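Local atomic coordinates of beta-fructofuranosidase (Bifidobacterium adolescentis, PDB entry 6NOB), a protein that probably hydrolyses terminal beta-fructofuranosidic bonds in sucrose and related fructosides. Residues A[14-20]-A[76-82]; A[121-125]-A[170-174]; A[336-340]-A[364-369]; A[359-363]-A[417-423]. All blocks are in the same frame, centred on the assembly; numbering follows the deposited sequence.

Contact 1. Residues A[14-20]-A[76-82]; sequences YRQLDLF and FGYLSEC
Residues 16-20 and 76-80 pair as antiparallel strands, with axes 4.8 Å apart at 164°, and Asp18 and Tyr78 form a hydrogen-bonded pair in which Asp18 N lies 2.9 Å from Tyr78 O. The ladder ends in a classic beta bulge: Arg15 and Gln16 both face Ser80, whose O accepts hydrogen bonds from Arg15 N and, weakly, Gln16 N. One face of the sheet carries Gln16, Asp18, Phe20, Phe76, Tyr78 and Ser80. There Tyr78, with CG between its backbone N and carbonyl carbon (chi1 50°), offers a ring face to Asp18, whose CB is 3.8 Å from the Tyr78 centroid. Phe76 turns its edge to the face of Phe20 in an offset edge-to-face pair, planes 70° apart. Gln16 NE2 reaches the syn side of Asp18 OD1 at 3.0 Å. Asp18 OD2 accepts a hydrogen bond from a water that also bonds Tyr78 OH, and is hydrogen-bonded to His54 NE2; Tyr78 OH also bonds Val176 N. On the other face, Leu17 and Leu79 touch, and Leu17 packs on Val67 of strand 64-70, which belongs to a different sheet. Beyond the bulge the Tyr14 ring is approached from both sides: Cys82 CB stands over one face, 3.8 Å from the Tyr14 centroid, its sulfur oblique to the ring, while Leu79 CB comes off-centre from the opposite side. Arg15 NH1 meets Glu81 O at 3.0 Å in the guanidinium plane, and NH2 forms a salt bridge with Asp83. With amide, imidazole and water all directed at one buried carboxylate, Asp18 is probably ionised and fixed in rotation.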
loop_
_atom_site.group_PDB
_atom_site.type_symbol
_atom_site.label_atom_id
_atom_site.label_comp_id
_atom_site.label_asym_id
_atom_site.label_seq_id
_atom_site.Cartn_x
_atom_site.Cartn_y
_atom_site.Cartn_z
ATOM N N TYR A 14 10.534 16.364 23.497
ATOM C CA TYR A 14 9.677 15.192 23.588
ATOM C C TYR A 14 9.520 14.747 25.037
ATOM O O TYR A 14 10.396 14.970 25.876
ATOM C CB TYR A 14 10.238 14.055 22.732
ATOM C CG TYR A 14 10.135 14.344 21.251
ATOM C CD1 TYR A 14 11.107 15.089 20.596
ATOM C CD2 TYR A 14 9.047 13.900 20.517
ATOM C CE1 TYR A 14 11.004 15.365 19.243
ATOM C CE2 TYR A 14 8.934 14.170 19.168
ATOM C CZ TYR A 14 9.914 14.902 18.535
ATOM O OH TYR A 14 9.798 15.171 17.191
ATOM N N ARG A 15 8.379 14.118 25.323
ATOM C CA ARG A 15 8.022 13.728 26.680
ATOM C C ARG A 15 7.872 12.226 26.858
ATOM O O ARG A 15 7.617 11.774 27.981
ATOM C CB ARG A 15 6.708 14.402 27.102
ATOM C CG ARG A 15 6.701 15.917 27.004
ATOM C CD ARG A 15 5.320 16.456 27.345
ATOM N NE ARG A 15 5.280 17.913 27.384
ATOM C CZ ARG A 15 4.999 18.682 26.337
ATOM N NH1 ARG A 15 4.734 18.132 25.159
ATOM N NH2 ARG A 15 4.980 20.002 26.468
ATOM N N GLN A 16 8.023 11.439 25.796
ATOM C CA GLN A 16 7.681 10.028 25.846
ATOM C C GLN A 16 8.627 9.244 24.950
ATOM O O GLN A 16 8.965 9.692 23.851
ATOM C CB GLN A 16 6.227 9.819 25.418
ATOM C CG GLN A 16 5.732 8.393 25.482
ATOM C CD GLN A 16 4.261 8.298 25.129
ATOM O OE1 GLN A 16 3.418 8.930 25.765
ATOM N NE2 GLN A 16 3.946 7.519 24.100
ATOM N N LEU A 17 9.051 8.076 25.428
ATOM C CA LEU A 17 9.935 7.184 24.689
ATOM C C LEU A 17 9.205 5.875 24.439
ATOM O O LEU A 17 8.807 5.191 25.390
ATOM C CB LEU A 17 11.238 6.938 25.454
ATOM C CG LEU A 17 12.200 5.906 24.860
ATOM C CD1 LEU A 17 12.744 6.375 23.517
ATOM C CD2 LEU A 17 13.333 5.617 25.829
ATOM N N ASP A 18 9.028 5.527 23.169
ATOM C CA ASP A 18 8.308 4.325 22.771
ATOM C C ASP A 18 9.296 3.269 22.293
ATOM O O ASP A 18 10.141 3.545 21.437
ATOM C CB ASP A 18 7.292 4.640 21.672
ATOM C CG ASP A 18 6.095 5.409 22.191
ATOM O OD1 ASP A 18 6.218 6.632 22.412
ATOM O OD2 ASP A 18 5.028 4.785 22.374
ATOM N N LEU A 19 9.188 2.064 22.849
ATOM C CA LEU A 19 10.070 0.958 22.497
ATOM C C LEU A 19 9.238 -0.283 22.217
ATOM O O LEU A 19 8.384 -0.656 23.025
ATOM C CB LEU A 19 11.078 0.673 23.617
ATOM C CG LEU A 19 11.925 1.849 24.106
ATOM C CD1 LEU A 19 12.807 1.420 25.263
ATOM C CD2 LEU A 19 12.766 2.423 22.974
ATOM N N PHE A 20 9.493 -0.919 21.076
ATOM C CA PHE A 20 8.846 -2.177 20.705
ATOM C C PHE A 20 9.862 -3.291 20.935
ATOM O O PHE A 20 10.782 -3.486 20.136
ATOM C CB PHE A 20 8.352 -2.127 19.264
ATOM C CG PHE A 20 7.250 -1.126 19.041
ATOM C CD1 PHE A 20 7.538 0.221 18.890
ATOM C CD2 PHE A 20 5.927 -1.531 18.999
ATOM C CE1 PHE A 20 6.527 1.145 18.694
ATOM C CE2 PHE A 20 4.910 -0.612 18.802
ATOM C CZ PHE A 20 5.212 0.728 18.653
ATOM N N PHE A 76 12.356 -1.412 17.345
ATOM C CA PHE A 76 11.719 -0.222 16.807
ATOM C C PHE A 76 11.454 0.727 17.964
ATOM O O PHE A 76 11.022 0.295 19.036
ATOM C CB PHE A 76 10.414 -0.586 16.087
ATOM C CG PHE A 76 9.961 0.427 15.072
ATOM C CD1 PHE A 76 10.507 0.443 13.797
ATOM C CD2 PHE A 76 8.962 1.338 15.380
ATOM C CE1 PHE A 76 10.081 1.366 12.855
ATOM C CE2 PHE A 76 8.530 2.261 14.442
ATOM C CZ PHE A 76 9.090 2.275 13.178
ATOM N N GLY A 77 11.722 2.012 17.751
ATOM C CA GLY A 77 11.534 2.986 18.809
ATOM C C GLY A 77 11.467 4.396 18.272
ATOM O O GLY A 77 11.901 4.677 17.150
ATOM N N TYR A 78 10.912 5.288 19.090
ATOM C CA TYR A 78 10.842 6.695 18.722
ATOM C C TYR A 78 10.485 7.528 19.945
ATOM O O TYR A 78 9.877 7.029 20.897
ATOM C CB TYR A 78 9.818 6.938 17.603
ATOM C CG TYR A 78 8.456 6.322 17.839
ATOM C CD1 TYR A 78 7.515 6.958 18.639
ATOM C CD2 TYR A 78 8.102 5.118 17.244
ATOM C CE1 TYR A 78 6.265 6.407 18.852
ATOM C CE2 TYR A 78 6.852 4.555 17.452
ATOM C CZ TYR A 78 5.937 5.206 18.257
ATOM O OH TYR A 78 4.692 4.661 18.470
ATOM N N LEU A 79 10.883 8.798 19.905
ATOM C CA LEU A 79 10.405 9.806 20.842
ATOM C C LEU A 79 9.100 10.396 20.325
ATOM O O LEU A 79 8.909 10.554 19.117
ATOM C CB LEU A 79 11.436 10.922 21.021
ATOM C CG LEU A 79 12.704 10.616 21.815
ATOM C CD1 LEU A 79 13.720 11.732 21.627
ATOM C CD2 LEU A 79 12.382 10.421 23.289
ATOM N N SER A 80 8.201 10.731 21.249
ATOM C CA SER A 80 6.884 11.218 20.864
ATOM C C SER A 80 6.352 12.147 21.950
ATOM O O SER A 80 7.029 12.434 22.942
ATOM C CB SER A 80 5.930 10.046 20.598
ATOM O OG SER A 80 4.619 10.502 20.321
ATOM N N GLU A 81 5.126 12.632 21.734
ATOM C CA GLU A 81 4.405 13.485 22.683
ATOM C C GLU A 81 5.110 14.824 22.902
ATOM O O GLU A 81 5.170 15.339 24.020
ATOM C CB GLU A 81 4.171 12.769 24.013
ATOM C CG GLU A 81 3.189 11.613 23.911
ATOM C CD GLU A 81 1.886 12.007 23.238
ATOM O OE1 GLU A 81 1.420 11.253 22.359
ATOM O OE2 GLU A 81 1.329 13.069 23.586
ATOM N N CYS A 82 5.636 15.395 21.828
ATOM C CA CYS A 82 6.101 16.770 21.850
ATOM C C CYS A 82 4.925 17.721 21.636
ATOM O O CYS A 82 3.782 17.303 21.434
ATOM C CB CYS A 82 7.190 16.965 20.794
ATOM S SG CYS A 82 6.605 16.856 19.091
HETATM O O HOH W 1 3.049 5.449 20.679
#

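Contact 2. Residues A[121-125]-A[170-174]; sequences HFEPF and HWTHL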
loop_
_atom_site.group_PDB
_atom_site.type_symbol
_atom_site.label_atom_id
_atom_site.label_comp_id
_atom_site.label_asym_id
_atom_site.label_seq_id
_atom_site.Cartn_x
_atom_site.Cartn_y
_atom_site.Cartn_z
ATOM N N HIS A 121 9.651 7.937 -2.602
ATOM C CA HIS A 121 8.470 7.175 -2.224
ATOM C C HIS A 121 8.434 7.008 -0.711
ATOM O O HIS A 121 9.476 6.971 -0.051
ATOM C CB HIS A 121 8.455 5.802 -2.902
ATOM C CG HIS A 121 8.308 5.862 -4.391
ATOM N ND1 HIS A 121 9.309 6.321 -5.220
ATOM C CD2 HIS A 121 7.280 5.514 -5.200
ATOM C CE1 HIS A 121 8.901 6.260 -6.475
ATOM N NE2 HIS A 121 7.673 5.773 -6.492
ATOM N N PHE A 122 7.226 6.913 -0.160
ATOM C CA PHE A 122 7.107 6.750 1.282
ATOM C C PHE A 122 7.591 5.368 1.703
ATOM O O PHE A 122 7.214 4.353 1.108
ATOM C CB PHE A 122 5.670 6.956 1.757
ATOM C CG PHE A 122 5.512 6.775 3.243
ATOM C CD1 PHE A 122 5.812 7.812 4.112
ATOM C CD2 PHE A 122 5.111 5.556 3.772
ATOM C CE1 PHE A 122 5.692 7.646 5.483
ATOM C CE2 PHE A 122 4.992 5.383 5.141
ATOM C CZ PHE A 122 5.280 6.431 5.996
ATOM N N GLU A 123 8.424 5.336 2.735
ATOM C CA GLU A 123 8.874 4.122 3.394
ATOM C C GLU A 123 8.925 4.397 4.888
ATOM O O GLU A 123 9.157 5.541 5.300
ATOM C CB GLU A 123 10.263 3.676 2.908
ATOM C CG GLU A 123 10.400 3.486 1.405
ATOM C CD GLU A 123 11.833 3.207 0.989
ATOM O OE1 GLU A 123 12.697 3.087 1.885
ATOM O OE2 GLU A 123 12.099 3.111 -0.231
ATOM N N PRO A 124 8.702 3.385 5.720
ATOM C CA PRO A 124 8.919 3.560 7.159
ATOM C C PRO A 124 10.406 3.682 7.457
ATOM O O PRO A 124 11.261 3.468 6.595
ATOM C CB PRO A 124 8.319 2.291 7.769
ATOM C CG PRO A 124 8.437 1.275 6.682
ATOM C CD PRO A 124 8.227 2.029 5.397
ATOM N N PHE A 125 10.708 4.049 8.706
ATOM C CA PHE A 125 12.100 4.136 9.139
ATOM C C PHE A 125 12.843 2.841 8.839
ATOM O O PHE A 125 13.938 2.852 8.267
ATOM C CB PHE A 125 12.171 4.446 10.636
ATOM C CG PHE A 125 11.624 5.792 11.010
ATOM C CD1 PHE A 125 12.096 6.943 10.402
ATOM C CD2 PHE A 125 10.643 5.906 11.981
ATOM C CE1 PHE A 125 11.594 8.183 10.753
ATOM C CE2 PHE A 125 10.138 7.141 12.335
ATOM C CZ PHE A 125 10.615 8.280 11.724
ATOM N N HIS A 170 5.609 14.958 0.724
ATOM C CA HIS A 170 6.480 14.944 1.895
ATOM C C HIS A 170 5.687 14.491 3.113
ATOM O O HIS A 170 4.589 14.997 3.363
ATOM C CB HIS A 170 7.081 16.328 2.153
ATOM C CG HIS A 170 7.818 16.899 0.982
ATOM N ND1 HIS A 170 7.216 17.717 0.050
ATOM C CD2 HIS A 170 9.109 16.776 0.594
ATOM C CE1 HIS A 170 8.103 18.070 -0.862
ATOM N NE2 HIS A 170 9.261 17.513 -0.555
ATOM N N TRP A 171 6.252 13.568 3.887
ATOM C CA TRP A 171 5.527 12.898 4.957
ATOM C C TRP A 171 6.189 13.134 6.307
ATOM O O TRP A 171 7.419 13.138 6.420
ATOM C CB TRP A 171 5.416 11.399 4.664
ATOM C CG TRP A 171 4.578 11.170 3.455
ATOM C CD1 TRP A 171 5.013 11.013 2.170
ATOM C CD2 TRP A 171 3.151 11.130 3.405
ATOM N NE1 TRP A 171 3.941 10.855 1.326
ATOM C CE2 TRP A 171 2.785 10.924 2.060
ATOM C CE3 TRP A 171 2.144 11.230 4.370
ATOM C CZ2 TRP A 171 1.457 10.823 1.653
ATOM C CZ3 TRP A 171 0.826 11.133 3.966
ATOM C CH2 TRP A 171 0.493 10.930 2.620
ATOM N N THR A 172 5.354 13.337 7.323
ATOM C CA THR A 172 5.777 13.485 8.708
ATOM C C THR A 172 5.306 12.267 9.493
ATOM O O THR A 172 4.116 11.937 9.472
ATOM C CB THR A 172 5.206 14.769 9.320
ATOM O OG1 THR A 172 5.800 15.912 8.689
ATOM C CG2 THR A 172 5.481 14.821 10.812
ATOM N N HIS A 173 6.237 11.604 10.178
ATOM C CA HIS A 173 5.939 10.349 10.859
ATOM C C HIS A 173 5.232 10.591 12.185
ATOM O O HIS A 173 5.612 11.475 12.956
ATOM C CB HIS A 173 7.222 9.560 11.105
ATOM C CG HIS A 173 7.878 9.064 9.856
ATOM N ND1 HIS A 173 7.443 7.946 9.179
ATOM C CD2 HIS A 173 8.945 9.531 9.164
ATOM C CE1 HIS A 173 8.210 7.746 8.123
ATOM N NE2 HIS A 173 9.132 8.692 8.092
ATOM N N LEU A 174 4.214 9.775 12.461
ATOM C CA LEU A 174 3.401 9.877 13.668
ATOM C C LEU A 174 3.545 8.602 14.499
ATOM O O LEU A 174 4.152 7.635 14.025
ATOM C CB LEU A 174 1.943 10.140 13.284
ATOM C CG LEU A 174 1.697 11.543 12.726
ATOM C CD1 LEU A 174 0.230 11.739 12.390
ATOM C CD2 LEU A 174 2.181 12.602 13.711
#
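Phe122 directs its edge at one face of the Trp171 indole, with planes 71° apart and 5.1 Å between the centroids of the Phe122 ring and the five-membered ring of Trp171; the nearest atoms are Phe122 CD1 and Trp171 CG. His173 has Phe125 over one face, with Phe125 CZ 3.3 Å from His173 CD2, and the carbonyl oxygen Glu123 O at its edge, near the ring plane and 3.7 Å from His173 CE1. The two rings are inclined at 40°, so they form an oblique pair and not a true stack. Phe122 completes the set, its CE1 3.6 Å from His173 CE1, again obliquely. Its ring reaches both partners because CG is anti to the backbone N (chi1 179°). No hydrogen bond joins the two segments, and the cohesion is that of an aromatic cluster. Replacing His173 by an alanine would probably uncover one side of Phe125 and open a gap beside Phe122. Trp636, near the end of the chain, also meets the His173 ring almost parallel. Strand 172-173 pairs with strand 159-165 at the end of an antiparallel run that begins with strand 127-138, an order typical of a blade in the five-bladed beta-propeller of family 32 enzymes.

Contact 3. Residues A[336-340]-A[364-369]; sequences ATVPA and ADFGHQ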
loop_
_atom_site.group_PDB
_atom_site.type_symbol
_atom_site.label_atom_id
_atom_site.label_comp_id
_atom_site.label_asym_id
_atom_site.label_seq_id
_atom_site.Cartn_x
_atom_site.Cartn_y
_atom_site.Cartn_z
ATOM N N ALA A 336 -15.565 -24.348 -6.153
ATOM C CA ALA A 336 -16.890 -24.080 -5.613
ATOM C C ALA A 336 -17.131 -22.609 -5.307
ATOM O O ALA A 336 -18.276 -22.232 -5.042
ATOM C CB ALA A 336 -17.119 -24.898 -4.336
ATOM N N THR A 337 -16.093 -21.777 -5.336
ATOM C CA THR A 337 -16.200 -20.384 -4.937
ATOM C C THR A 337 -15.745 -19.461 -6.059
ATOM O O THR A 337 -15.069 -19.872 -7.008
ATOM C CB THR A 337 -15.372 -20.103 -3.673
ATOM O OG1 THR A 337 -13.984 -20.315 -3.955
ATOM C CG2 THR A 337 -15.802 -21.017 -2.536
ATOM N N VAL A 338 -16.130 -18.195 -5.926
ATOM C CA VAL A 338 -15.762 -17.136 -6.861
ATOM C C VAL A 338 -15.489 -15.879 -6.041
ATOM O O VAL A 338 -16.213 -15.608 -5.071
ATOM C CB VAL A 338 -16.865 -16.907 -7.910
ATOM C CG1 VAL A 338 -18.222 -16.723 -7.231
ATOM C CG2 VAL A 338 -16.540 -15.717 -8.806
ATOM N N PRO A 339 -14.452 -15.104 -6.360
ATOM C CA PRO A 339 -14.211 -13.861 -5.619
ATOM C C PRO A 339 -15.398 -12.917 -5.733
ATOM O O PRO A 339 -15.964 -12.730 -6.812
ATOM C CB PRO A 339 -12.962 -13.283 -6.292
ATOM C CG PRO A 339 -12.276 -14.477 -6.891
ATOM C CD PRO A 339 -13.377 -15.394 -7.326
ATOM N N ALA A 340 -15.779 -12.323 -4.602
ATOM C CA ALA A 340 -16.942 -11.450 -4.554
ATOM C C ALA A 340 -16.681 -10.258 -3.646
ATOM O O ALA A 340 -15.991 -10.376 -2.629
ATOM C CB ALA A 340 -18.185 -12.203 -4.065
ATOM N N ALA A 364 -19.017 -9.908 -8.596
ATOM C CA ALA A 364 -18.335 -11.194 -8.557
ATOM C C ALA A 364 -17.567 -11.355 -9.858
ATOM O O ALA A 364 -18.109 -11.089 -10.936
ATOM C CB ALA A 364 -19.320 -12.353 -8.361
ATOM N N ASP A 365 -16.308 -11.777 -9.763
ATOM C CA ASP A 365 -15.432 -11.890 -10.929
ATOM C C ASP A 365 -15.434 -13.344 -11.391
ATOM O O ASP A 365 -14.589 -14.144 -10.987
ATOM C CB ASP A 365 -14.023 -11.407 -10.600
ATOM C CG ASP A 365 -13.184 -11.153 -11.842
ATOM O OD1 ASP A 365 -13.525 -11.688 -12.920
ATOM O OD2 ASP A 365 -12.173 -10.427 -11.740
ATOM N N PHE A 366 -16.391 -13.685 -12.256
ATOM C CA PHE A 366 -16.432 -15.033 -12.808
ATOM C C PHE A 366 -15.414 -15.235 -13.919
ATOM O O PHE A 366 -15.023 -16.378 -14.182
ATOM C CB PHE A 366 -17.836 -15.363 -13.316
ATOM C CG PHE A 366 -18.695 -16.039 -12.290
ATOM C CD1 PHE A 366 -19.407 -15.292 -11.364
ATOM C CD2 PHE A 366 -18.773 -17.422 -12.233
ATOM C CE1 PHE A 366 -20.192 -15.911 -10.409
ATOM C CE2 PHE A 366 -19.554 -18.049 -11.282
ATOM C CZ PHE A 366 -20.265 -17.293 -10.369
ATOM N N GLY A 367 -14.972 -14.158 -14.572
ATOM C CA GLY A 367 -13.871 -14.282 -15.509
ATOM C C GLY A 367 -12.601 -14.774 -14.845
ATOM O O GLY A 367 -11.778 -15.436 -15.483
ATOM N N HIS A 368 -12.430 -14.474 -13.562
ATOM C CA HIS A 368 -11.278 -14.909 -12.783
ATOM C C HIS A 368 -11.722 -15.723 -11.574
ATOM O O HIS A 368 -11.204 -15.564 -10.466
ATOM C CB HIS A 368 -10.432 -13.713 -12.358
ATOM C CG HIS A 368 -9.920 -12.905 -13.509
ATOM N ND1 HIS A 368 -10.442 -11.673 -13.845
ATOM C CD2 HIS A 368 -8.945 -13.161 -14.413
ATOM C CE1 HIS A 368 -9.804 -11.203 -14.902
ATOM N NE2 HIS A 368 -8.891 -12.085 -15.266
ATOM N N GLN A 369 -12.686 -16.622 -11.782
ATOM C CA GLN A 369 -13.245 -17.385 -10.674
ATOM C C GLN A 369 -12.261 -18.383 -10.080
ATOM O O GLN A 369 -12.499 -18.868 -8.969
ATOM C CB GLN A 369 -14.513 -18.108 -11.127
ATOM C CG GLN A 369 -14.273 -19.333 -11.970
ATOM C CD GLN A 369 -15.497 -20.219 -12.036
ATOM O OE1 GLN A 369 -16.181 -20.280 -13.059
ATOM N NE2 GLN A 369 -15.786 -20.907 -10.937
HETATM O O HOH W 2 -12.182 -19.947 -6.352
#
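A chi1 of 51° leaves Val338 CG2 anti to the backbone N, which sets it over one face of Phe366, 4.0 Å from the ring centroid and 15° off the normal. CG1 touches the same ring farther out, 3.8 Å from Phe366 CZ. The branch CG2 also packs against Gln369 CB and the carbonyl of Asp365, so a single methyl touches three residues of 365-369. The segments share one direct hydrogen bond, Asp365 N to Pro339 O at 3.1 Å, with an N-H...O angle of 158°. Next to it, Ala340 and Ala364 form a non-hydrogen-bonded antiparallel pair, their CA atoms 4.2 Å apart. Past the strand, His368 ND1 donates to the syn side of Asp365 OD2 at 3.0 Å, bracing the turn; Asp365 OD2 is also hydrogen-bonded to Tyr408 OH, and His368 NE2 bonds Thr316. A water donates to Gln369 O and bonds Thr337 OG1. The contact lies at the open end of the hairpin of strands 337-347 and 357-365. Strand 285-295 flanks 337-347 on its other edge, strand 311-312 flanks 357-365, Phe299 turns edge-to-face with Phe366, and strands 374-375 and 405-415 pack against Asp365.

Contact 4. Residues A[359-363]-A[417-423]; sequences EGPVL and NGPKLDV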
loop_
_atom_site.group_PDB
_atom_site.type_symbol
_atom_site.label_atom_id
_atom_site.label_comp_id
_atom_site.label_asym_id
_atom_site.label_seq_id
_atom_site.Cartn_x
_atom_site.Cartn_y
_atom_site.Cartn_z
ATOM N N GLU A 359 -26.142 -6.356 1.744
ATOM C CA GLU A 359 -26.818 -6.001 0.504
ATOM C C GLU A 359 -26.561 -6.988 -0.628
ATOM O O GLU A 359 -27.036 -6.761 -1.747
ATOM C CB GLU A 359 -26.398 -4.594 0.061
ATOM C CG GLU A 359 -26.672 -3.500 1.084
ATOM C CD GLU A 359 -28.040 -2.867 0.909
ATOM O OE1 GLU A 359 -28.478 -2.127 1.812
ATOM O OE2 GLU A 359 -28.681 -3.111 -0.136
ATOM N N GLY A 360 -25.829 -8.070 -0.378
ATOM C CA GLY A 360 -25.477 -9.003 -1.419
ATOM C C GLY A 360 -24.161 -8.636 -2.075
ATOM O O GLY A 360 -23.566 -7.592 -1.784
ATOM N N PRO A 361 -23.671 -9.498 -2.968
ATOM C CA PRO A 361 -22.434 -9.184 -3.701
ATOM C C PRO A 361 -22.695 -8.152 -4.788
ATOM O O PRO A 361 -23.448 -8.402 -5.732
ATOM C CB PRO A 361 -22.023 -10.537 -4.294
ATOM C CG PRO A 361 -23.313 -11.279 -4.439
ATOM C CD PRO A 361 -24.168 -10.852 -3.269
ATOM N N VAL A 362 -22.068 -6.981 -4.650
ATOM C CA VAL A 362 -22.183 -5.962 -5.688
ATOM C C VAL A 362 -21.411 -6.382 -6.933
ATOM O O VAL A 362 -21.735 -5.953 -8.049
ATOM C CB VAL A 362 -21.706 -4.595 -5.153
ATOM C CG1 VAL A 362 -20.203 -4.599 -4.928
ATOM C CG2 VAL A 362 -22.105 -3.472 -6.098
ATOM N N LEU A 363 -20.402 -7.237 -6.772
ATOM C CA LEU A 363 -19.559 -7.663 -7.879
ATOM C C LEU A 363 -18.993 -9.045 -7.586
ATOM O O LEU A 363 -18.556 -9.320 -6.466
ATOM C CB LEU A 363 -18.414 -6.670 -8.123
ATOM C CG LEU A 363 -17.434 -7.028 -9.243
ATOM C CD1 LEU A 363 -18.127 -6.955 -10.593
ATOM C CD2 LEU A 363 -16.210 -6.123 -9.216
ATOM N N ASN A 417 -32.282 -8.286 -6.029
ATOM C CA ASN A 417 -31.380 -8.827 -5.022
ATOM C C ASN A 417 -30.290 -7.835 -4.627
ATOM O O ASN A 417 -29.205 -8.236 -4.200
ATOM C CB ASN A 417 -30.761 -10.135 -5.511
ATOM C CG ASN A 417 -31.790 -11.076 -6.100
ATOM O OD1 ASN A 417 -32.939 -11.116 -5.658
ATOM N ND2 ASN A 417 -31.383 -11.839 -7.106
ATOM N N GLY A 418 -30.566 -6.540 -4.760
ATOM C CA GLY A 418 -29.671 -5.520 -4.269
ATOM C C GLY A 418 -28.903 -4.802 -5.360
ATOM O O GLY A 418 -29.078 -5.059 -6.555
ATOM N N PRO A 419 -28.028 -3.879 -4.960
ATOM C CA PRO A 419 -27.243 -3.124 -5.947
ATOM C C PRO A 419 -26.216 -4.019 -6.624
ATOM O O PRO A 419 -25.521 -4.799 -5.969
ATOM C CB PRO A 419 -26.570 -2.027 -5.110
ATOM C CG PRO A 419 -27.286 -2.038 -3.780
ATOM C CD PRO A 419 -27.745 -3.444 -3.584
ATOM N N LYS A 420 -26.129 -3.900 -7.945
ATOM C CA LYS A 420 -25.200 -4.673 -8.754
ATOM C C LYS A 420 -24.465 -3.739 -9.702
ATOM O O LYS A 420 -25.072 -2.847 -10.302
ATOM C CB LYS A 420 -25.926 -5.761 -9.558
ATOM C CG LYS A 420 -26.807 -6.682 -8.724
ATOM C CD LYS A 420 -25.985 -7.616 -7.842
ATOM C CE LYS A 420 -26.888 -8.499 -6.986
ATOM N NZ LYS A 420 -26.134 -9.209 -5.919
ATOM N N LEU A 421 -23.159 -3.945 -9.835
ATOM C CA LEU A 421 -22.373 -3.196 -10.808
ATOM C C LEU A 421 -22.505 -3.869 -12.170
ATOM O O LEU A 421 -22.020 -4.987 -12.369
ATOM C CB LEU A 421 -20.911 -3.115 -10.382
ATOM C CG LEU A 421 -19.987 -2.513 -11.441
ATOM C CD1 LEU A 421 -20.349 -1.059 -11.716
ATOM C CD2 LEU A 421 -18.528 -2.640 -11.032
ATOM N N ASP A 422 -23.169 -3.195 -13.104
ATOM C CA ASP A 422 -23.256 -3.661 -14.485
ATOM C C ASP A 422 -21.929 -3.335 -15.163
ATOM O O ASP A 422 -21.700 -2.203 -15.595
ATOM C CB ASP A 422 -24.433 -3.006 -15.199
ATOM C CG ASP A 422 -24.611 -3.505 -16.623
ATOM O OD1 ASP A 422 -23.972 -4.513 -16.992
ATOM O OD2 ASP A 422 -25.390 -2.882 -17.376
ATOM N N VAL A 423 -21.046 -4.329 -15.251
ATOM C CA VAL A 423 -19.699 -4.103 -15.766
ATOM C C VAL A 423 -19.764 -3.838 -17.263
ATOM O O VAL A 423 -20.256 -4.670 -18.034
ATOM C CB VAL A 423 -18.784 -5.296 -15.461
ATOM C CG1 VAL A 423 -17.378 -5.020 -15.974
ATOM C CG2 VAL A 423 -18.769 -5.593 -13.967
HETATM O O HOH W 3 -25.806 -6.951 -4.201
#
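Gly418 faces Glu359 where two sheets of the beta-propeller meet, consistent with adjacent blades: strands 359-361 and 418-423 run in similar directions at 31°. Gly418 has a positive phi that calls for glycine, and a side chain there would run into Glu359 O. Pro419 follows, its CD 3.6 Å from Glu359 OE2, while OE1 of that glutamate is held by Ser345 and Arg357. Pro419 O lies 3.5 Å from Val362 CA in a CA-H...O contact. Lys420 starts away from the partner segment, but a bend at chi2 (-71°) brings the chain back and lays its end beside the Pro361 ring. Its NZ donates to Pro361 O at 2.8 Å, coming in from above the plane of the carbonyl. The same NZ donates to a water 2.9 Å away, which donates hydrogen bonds to Glu359 O and Pro419 O; this water therefore links three residues. A methionine in place of Lys420 would probably leave Pro361 O and that water without their shared donor. Leu421 N then meets Val362 O in the carbonyl plane, the N-H...O angle being 178°. At Val423, the side chain crosses that of Leu363 at about a right angle, CG2 lying 3.7 Å from Leu363 CD1.

How the contacts relate
Contacts 1 and 2 lie on one side of the chain's centre and contacts 3 and 4 on the other; the first three are buried, contact 4 only partly so. Contact 2 is the most central, about 13 Å from that centre, and mainly aromatic, with no hydrogen bond between its segments; it touches contact 1 where Phe76 CZ is 4.1 Å from Phe125 CD2, so the N-terminal sheet of strands 16-23 and 72-80 abuts the propeller there. Contacts 3 and 4 share strand 357-365. Contact 3 pairs strand neighbours within one sheet, whereas contact 4 joins two sheets and adds a lysine and a water to one backbone bond and apolar packing. Contact 1 relies on an antiparallel backbone ladder ending in a bulge.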